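Local structure of hypothetical Membrane Spanning Protein (Bacillus cereus, 2FB5) at residues 57-60 / 61-65. The protein catalyses the condensation of two ATP molecules into the signalling nucleotide cyclic di-AMP, and is required for efficient spore formation. Sequence-based numbering, arbitrary orientation.
Sequences VQTL and AATYY
A61, A62, T63 and Y64 each give a backbone N-H to the carbonyl four residues earlier, in regular alpha-helical geometry. The bond from A61 N to V57 O is 2.9 Å long, and that from Y64 N to L60 O is 2.8 Å. The main side-chain event is at T63. T63 OG1 lies beside its own backbone N (chi1 -52°) and turns back along the helix to donate to T59 O at 2.8 Å. T63 N also donates to T59 O, at 3.1 Å. T59 O is thus gripped twice, with T63 OG1 and T63 N on opposite faces of its carbonyl plane. One turn earlier the hydroxyl of T59 makes the same kind of bond, from OG1 to A55 O. The methyl groups lie close to the backbone: A61 CB is 3.4 Å from V57 O, and A62 CB is 3.4 Å from Q58 O. Y64 CB is 3.5 Å from L60 O. V57, L60 and Y64 pack on helix 4-35, while Q58 and T59 touch S204 near the C-terminus. This is a mid-helix turn with threonine side-chain-to-backbone i to i-4 bonds, in the second helix of the N-terminal helical hairpin of CdaS.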
loop_
_atom_site.group_PDB
_atom_site.type_symbol
_atom_site.label_atom_id
_atom_site.label_comp_id
_atom_site.label_asym_id
_atom_site.label_seq_id
_atom_site.Cartn_x
_atom_site.Cartn_y
_atom_site.Cartn_z
ATOM N N VAL A 57 15.217 -15.420 16.913
ATOM C CA VAL A 57 14.661 -14.071 16.777
ATOM C C VAL A 57 15.542 -13.274 15.825
ATOM O O VAL A 57 15.038 -12.626 14.916
ATOM C CB VAL A 57 14.523 -13.321 18.140
ATOM C CG1 VAL A 57 14.168 -11.846 17.928
ATOM C CG2 VAL A 57 13.465 -13.980 19.027
ATOM N N GLN A 58 16.857 -13.338 16.033
ATOM C CA GLN A 58 17.807 -12.572 15.223
ATOM C C GLN A 58 17.737 -12.986 13.748
ATOM O O GLN A 58 17.719 -12.138 12.872
ATOM C CB GLN A 58 19.236 -12.671 15.798
ATOM C CG GLN A 58 20.304 -11.967 14.959
ATOM C CD GLN A 58 21.118 -10.909 15.726
ATOM O OE1 GLN A 58 21.547 -11.128 16.863
ATOM N NE2 GLN A 58 21.341 -9.760 15.086
ATOM N N THR A 59 17.659 -14.289 13.496
ATOM C CA THR A 59 17.596 -14.826 12.142
ATOM C C THR A 59 16.309 -14.426 11.431
ATOM O O THR A 59 16.341 -13.998 10.276
ATOM C CB THR A 59 17.739 -16.360 12.170
ATOM O OG1 THR A 59 19.024 -16.673 12.726
ATOM C CG2 THR A 59 17.642 -16.937 10.765
ATOM N N LEU A 60 15.179 -14.548 12.125
ATOM C CA LEU A 60 13.872 -14.203 11.552
ATOM C C LEU A 60 13.799 -12.713 11.250
ATOM O O LEU A 60 13.344 -12.310 10.176
ATOM C CB LEU A 60 12.764 -14.591 12.528
ATOM C CG LEU A 60 12.033 -15.945 12.418
ATOM C CD1 LEU A 60 12.740 -16.990 11.592
ATOM C CD2 LEU A 60 11.782 -16.486 13.827
ATOM N N ALA A 61 14.246 -11.890 12.198
ATOM C CA ALA A 61 14.195 -10.438 12.016
ATOM C C ALA A 61 15.043 -9.985 10.826
ATOM O O ALA A 61 14.625 -9.118 10.052
ATOM C CB ALA A 61 14.634 -9.719 13.281
ATOM N N ALA A 62 16.242 -10.556 10.700
ATOM C CA ALA A 62 17.131 -10.223 9.586
ATOM C C ALA A 62 16.497 -10.613 8.250
ATOM O O ALA A 62 16.509 -9.825 7.309
ATOM C CB ALA A 62 18.494 -10.903 9.759
ATOM N N THR A 63 15.940 -11.817 8.176
ATOM C CA THR A 63 15.220 -12.270 6.987
ATOM C C THR A 63 14.055 -11.328 6.667
ATOM O O THR A 63 13.832 -10.975 5.500
ATOM C CB THR A 63 14.704 -13.718 7.175
ATOM O OG1 THR A 63 15.797 -14.549 7.578
ATOM C CG2 THR A 63 14.133 -14.286 5.869
ATOM N N TYR A 64 13.323 -10.913 7.703
ATOM C CA TYR A 64 12.224 -9.972 7.515
ATOM C C TYR A 64 12.707 -8.654 6.906
ATOM O O TYR A 64 12.144 -8.181 5.915
ATOM C CB TYR A 64 11.452 -9.687 8.826
ATOM C CG TYR A 64 10.544 -8.486 8.673
ATOM C CD1 TYR A 64 9.387 -8.564 7.901
ATOM C CD2 TYR A 64 10.871 -7.263 9.248
ATOM C CE1 TYR A 64 8.569 -7.462 7.727
ATOM C CE2 TYR A 64 10.058 -6.150 9.075
ATOM C CZ TYR A 64 8.910 -6.267 8.312
ATOM O OH TYR A 64 8.105 -5.179 8.134
ATOM N N TYR A 65 13.725 -8.042 7.503
ATOM C CA TYR A 65 14.187 -6.754 6.984
ATOM C C TYR A 65 14.793 -6.819 5.578
ATOM O O TYR A 65 14.562 -5.917 4.773
ATOM C CB TYR A 65 15.108 -6.041 7.965
ATOM C CG TYR A 65 14.336 -5.512 9.156
ATOM C CD1 TYR A 65 13.431 -4.453 9.005
ATOM C CD2 TYR A 65 14.476 -6.088 10.416
ATOM C CE1 TYR A 65 12.708 -3.971 10.079
ATOM C CE2 TYR A 65 13.734 -5.609 11.514
ATOM C CZ TYR A 65 12.868 -4.547 11.334
ATOM O OH TYR A 65 12.141 -4.046 12.394
#